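Side-chain contact in Adhesin/invasin TibA autotransporter (Escherichia coli, PDB 4Q1Q), which mediates, as the full-length protein, adhesion to and invasion of human intestinal epithelial cells and bacterial aggregation, this heptosylated beta-helical fragment probably belonging to its passenger domain: residues M197-G201 against G202-G206. Residues are numbered along the deposited sequence; the frame is centred on the assembly and turned at random.
With 289 (D-glycero-alpha-D-manno-heptopyranose), chain S; 289 (D-glycero-alpha-D-manno-heptopyranose), chain T; 289 (D-glycero-alpha-D-manno-heptopyranose), chain R; 289 (D-glycero-alpha-D-manno-heptopyranose), chain P.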
HETATM    1  N   MSE A 197       6.469   0.924  11.628  1.00 44.09           N
HETATM    2  CA  MSE A 197       5.031   0.718  11.568  1.00 44.44           C
HETATM    3  C   MSE A 197       4.410   1.512  12.687  1.00 42.32           C
HETATM    4  O   MSE A 197       4.796   1.338  13.837  1.00 41.28           O
HETATM    5  CB  MSE A 197       4.761  -0.781  11.740  1.00 38.52           C
HETATM    6  CG  MSE A 197       3.340  -1.221  11.390  1.00 42.75           C
HETATM    7 SE   MSE A 197       3.004  -3.050  12.075  1.00 60.76          SE
HETATM    8  CE  MSE A 197       1.309  -3.398  11.134  1.00 46.40           C
ATOM      9  N   TYR A 198       3.408   2.331  12.397  1.00 40.38           N
ATOM     10  CA  TYR A 198       2.792   3.162  13.437  1.00 42.82           C
ATOM     11  C   TYR A 198       1.320   2.815  13.597  1.00 38.05           C
ATOM     12  O   TYR A 198       0.541   2.921  12.658  1.00 40.18           O
ATOM     13  CB  TYR A 198       2.900   4.664  13.131  1.00 41.55           C
ATOM     14  CG  TYR A 198       4.298   5.231  13.048  1.00 44.43           C
ATOM     15  CD1 TYR A 198       5.140   4.897  11.992  1.00 50.21           C
ATOM     16  CD2 TYR A 198       4.781   6.123  14.002  1.00 50.94           C
ATOM     17  CE1 TYR A 198       6.426   5.412  11.893  1.00 51.47           C
ATOM     18  CE2 TYR A 198       6.074   6.624  13.928  1.00 51.52           C
ATOM     19  CZ  TYR A 198       6.891   6.268  12.866  1.00 54.59           C
ATOM     20  OH  TYR A 198       8.185   6.715  12.762  1.00 61.22           O
ATOM     21  N   LEU A 199       0.915   2.430  14.800  1.00 38.49           N
ATOM     22  CA  LEU A 199      -0.486   2.114  15.035  1.00 40.90           C
ATOM     23  C   LEU A 199      -1.143   3.342  15.663  1.00 42.86           C
ATOM     24  O   LEU A 199      -1.025   3.564  16.868  1.00 43.40           O
ATOM     25  CB  LEU A 199      -0.588   0.858  15.901  1.00 41.63           C
ATOM     26  CG  LEU A 199       0.162  -0.381  15.404  1.00 44.70           C
ATOM     27  CD1 LEU A 199      -0.210  -1.600  16.243  1.00 47.59           C
ATOM     28  CD2 LEU A 199      -0.104  -0.668  13.933  1.00 47.58           C
ATOM     29  N   TYR A 200      -1.770   4.163  14.827  1.00 47.56           N
ATOM     30  CA  TYR A 200      -2.394   5.405  15.269  1.00 45.80           C
ATOM     31  C   TYR A 200      -3.866   5.142  15.506  1.00 48.45           C
ATOM     32  O   TYR A 200      -4.734   5.679  14.826  1.00 49.21           O
ATOM     33  CB  TYR A 200      -2.265   6.497  14.217  1.00 45.48           C
ATOM     34  CG  TYR A 200      -0.887   7.075  14.044  1.00 47.56           C
ATOM     35  CD1 TYR A 200      -0.055   7.303  15.126  1.00 45.55           C
ATOM     36  CD2 TYR A 200      -0.451   7.461  12.781  1.00 52.33           C
ATOM     37  CE1 TYR A 200       1.194   7.867  14.951  1.00 51.43           C
ATOM     38  CE2 TYR A 200       0.787   8.045  12.595  1.00 51.17           C
ATOM     39  CZ  TYR A 200       1.600   8.253  13.687  1.00 51.64           C
ATOM     40  OH  TYR A 200       2.841   8.813  13.510  1.00 52.69           O
ATOM     41  N   GLY A 201      -4.112   4.237  16.441  1.00 47.41           N
ATOM     42  CA  GLY A 201      -5.444   3.720  16.630  1.00 49.03           C
ATOM     43  C   GLY A 201      -5.741   2.439  15.890  1.00 53.47           C
ATOM     44  O   GLY A 201      -6.796   1.866  16.138  1.00 47.72           O
ATOM     45  N   GLY A 202      -4.860   1.978  15.004  1.00 46.09           N
ATOM     46  CA  GLY A 202      -5.225   0.820  14.190  1.00 45.34           C
ATOM     47  C   GLY A 202      -4.771  -0.482  14.822  1.00 47.77           C
ATOM     48  O   GLY A 202      -4.108  -0.480  15.864  1.00 43.67           O
ATOM     49  N   SER A 203      -5.084  -1.586  14.150  1.00 44.56           N
ATOM     50  CA  SER A 203      -4.752  -2.930  14.603  1.00 46.82           C
ATOM     51  C   SER A 203      -3.729  -3.649  13.730  1.00 46.00           C
ATOM     52  O   SER A 203      -3.893  -3.641  12.520  1.00 45.59           O
ATOM     53  CB  SER A 203      -6.009  -3.791  14.560  1.00 55.37           C
ATOM     54  OG  SER A 203      -5.709  -5.109  15.002  1.00 54.25           O
ATOM     55  N   ALA A 204      -2.732  -4.279  14.347  1.00 42.39           N
ATOM     56  CA  ALA A 204      -1.795  -5.203  13.718  1.00 45.27           C
ATOM     57  C   ALA A 204      -1.811  -6.626  14.301  1.00 43.32           C
ATOM     58  O   ALA A 204      -1.903  -6.861  15.505  1.00 42.74           O
ATOM     59  CB  ALA A 204      -0.390  -4.653  13.864  1.00 45.36           C
ATOM     60  N   THR A 205      -1.636  -7.614  13.436  1.00 44.97           N
ATOM     61  CA  THR A 205      -1.588  -9.008  13.845  1.00 46.97           C
ATOM     62  C   THR A 205      -0.438  -9.662  13.117  1.00 47.29           C
ATOM     63  O   THR A 205      -0.194  -9.353  11.951  1.00 46.56           O
ATOM     64  CB  THR A 205      -2.851  -9.809  13.483  1.00 52.23           C
ATOM     65  OG1 THR A 205      -3.090  -9.723  12.070  1.00 61.67           O
ATOM     66  CG2 THR A 205      -4.062  -9.273  14.218  1.00 52.88           C
ATOM     67  N   GLY A 206       0.261 -10.550  13.816  1.00 49.71           N
ATOM     68  CA  GLY A 206       1.304 -11.354  13.177  1.00 50.79           C
ATOM     69  C   GLY A 206       2.429 -10.524  12.596  1.00 54.01           C
ATOM     70  O   GLY A 206       2.945 -10.813  11.518  1.00 52.44           O
TER
HETATM   71  O7  289 S 417     -10.275  -4.114  15.983  1.00 82.52           O
HETATM   72  C7  289 S 417      -9.546  -3.572  17.090  1.00 81.43           C
HETATM   73  C6  289 S 417      -8.703  -4.622  17.822  1.00 81.95           C
HETATM   74  O6  289 S 417      -9.539  -5.405  18.683  1.00 75.67           O
HETATM   75  C5  289 S 417      -7.859  -5.481  16.872  1.00 69.06           C
HETATM   76  O5  289 S 417      -6.570  -4.879  17.008  1.00 61.57           O
HETATM   77  C1  289 S 417      -5.539  -5.496  16.236  1.00 60.86           C
HETATM   78  C2  289 S 417      -5.307  -6.803  16.976  1.00 59.66           C
HETATM   79  O2  289 S 417      -5.263  -6.621  18.398  1.00 49.73           O
HETATM   80  C3  289 S 417      -6.512  -7.622  16.534  1.00 58.12           C
HETATM   81  O3  289 S 417      -6.298  -8.984  16.902  1.00 64.46           O
HETATM   82  C4  289 S 417      -7.754  -6.985  17.157  1.00 65.12           C
HETATM   83  O4  289 S 417      -8.864  -7.710  16.628  1.00 61.58           O
HETATM   84  O7  289 T 418      -1.530  10.684  19.483  1.00 83.23           O
HETATM   85  C7  289 T 418      -0.953   9.420  19.139  1.00 60.52           C
HETATM   86  C6  289 T 418       0.387   9.693  18.472  1.00 62.82           C
HETATM   87  O6  289 T 418       0.758  11.060  18.662  1.00 78.71           O
HETATM   88  C5  289 T 418       1.493   8.803  19.015  1.00 55.51           C
HETATM   89  O5  289 T 418       1.656   7.889  17.933  1.00 49.34           O
HETATM   90  C1  289 T 418       2.360   6.725  18.312  1.00 48.18           C
HETATM   91  C2  289 T 418       3.773   7.180  18.629  1.00 49.37           C
HETATM   92  O2  289 T 418       4.372   7.620  17.408  1.00 48.05           O
HETATM   93  C3  289 T 418       3.764   8.259  19.709  1.00 49.07           C
HETATM   94  O3  289 T 418       5.100   8.724  19.954  1.00 51.17           O
HETATM   95  C4  289 T 418       2.860   9.409  19.305  1.00 52.62           C
HETATM   96  O4  289 T 418       2.890  10.335  20.395  1.00 58.81           O
HETATM   97  O7  289 R 416      -8.885  -9.495   6.039  1.00106.62           O
HETATM   98  C7  289 R 416      -8.227  -8.289   6.449  1.00 95.51           C
HETATM   99  C6  289 R 416      -8.789  -7.738   7.761  1.00 91.19           C
HETATM  100  O6  289 R 416      -9.887  -8.544   8.213  1.00 89.14           O
HETATM  101  C5  289 R 416      -7.748  -7.568   8.876  1.00 85.01           C
HETATM  102  O5  289 R 416      -8.373  -6.983  10.021  1.00 75.79           O
HETATM  103  C1  289 R 416      -7.379  -6.412  10.878  1.00 79.52           C
HETATM  104  C2  289 R 416      -6.636  -7.521  11.622  1.00 83.79           C
HETATM  105  O2  289 R 416      -7.463  -8.207  12.574  1.00 82.20           O
HETATM  106  C3  289 R 416      -6.041  -8.435  10.546  1.00 80.24           C
HETATM  107  O3  289 R 416      -5.518  -9.593  11.214  1.00 76.47           O
HETATM  108  C4  289 R 416      -7.027  -8.799   9.428  1.00 80.61           C
HETATM  109  O4  289 R 416      -6.290  -9.451   8.386  1.00 80.76           O
HETATM  110  O7  289 P 414      -4.821   9.477  13.676  1.00 66.68           O
HETATM  111  C7  289 P 414      -5.476  10.521  12.953  1.00 81.89           C
HETATM  112  C6  289 P 414      -5.960   9.930  11.632  1.00 87.25           C
HETATM  113  O6  289 P 414      -6.290  11.013  10.749  1.00 89.14           O
HETATM  114  C5  289 P 414      -4.958   8.944  11.019  1.00 66.62           C
HETATM  115  O5  289 P 414      -5.746   8.297  10.019  1.00 66.13           O
HETATM  116  C1  289 P 414      -5.050   7.275   9.311  1.00 67.40           C
HETATM  117  C2  289 P 414      -3.995   7.982   8.471  1.00 60.60           C
HETATM  118  O2  289 P 414      -4.526   9.045   7.683  1.00 70.19           O
HETATM  119  C3  289 P 414      -2.982   8.545   9.452  1.00 63.42           C
HETATM  120  O3  289 P 414      -1.969   9.230   8.716  1.00 65.07           O
HETATM  121  C4  289 P 414      -3.664   9.497  10.425  1.00 65.93           C
HETATM  122  O4  289 P 414      -2.638   9.680  11.399  1.00 61.27           O
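Met197 and Leu199 converge on the methyl group of Ala204 where one rung of a parallel beta-helix turns a corner. Met197, a selenomethionine in the crystal, has CG anti to the backbone N (chi1 -167°) and the chain extended beyond, which lays its CE–SE end alongside that methyl, CE 3.5 Å from Ala204 CB, a tight carbon contact. Leu199 approaches with its branched end, CD1 standing 3.9 Å from Ala204 CB and CD2 4.0 Å from the same atom. The bend that brings these groups together is short. Tyr200 centres an inverse gamma turn, closed by a weak hydrogen bond from Gly201 N to Leu199 O (3.2 Å). Gly201 then takes backbone angles at which a CB would press on the preceding carbonyl oxygen, and Gly202, whose O lies 3.8 Å from Leu199 CB, leads into the next strand.

Ser203 and Thr205, either side of Ala204, point away from segment 197-201 and meet heptoses. Ser203 is the one bonded to its sugar, OG being joined to C1 of a heptose (1.3 Å) in an O-glycosidic link. Thr205 OG1 is hydrogen-bonded to O3 of a second heptose (2.6 Å), while its CG2 lies near O3 of the Ser203-linked sugar. On the other side of the corner, the Tyr200 ring meets the ring oxygen O5 of a further heptose at its edge, in plane, and Tyr198 CB sits over one face of the Tyr200 ring, toward its rim.

At this corner apolar groups of Met197, Leu199 and Ala204 thus pack together inward, with the heptoses on the outside. Strand 196-200 runs between the parallel strands 177-181 and 214-217, where Leu199 packs on Val180 and Val217 and the Tyr198 ring meets those of Phe179 and Tyr216; past the corner, strand 203-209 pairs with strands 185-187 and 222-224 of the adjacent rungs.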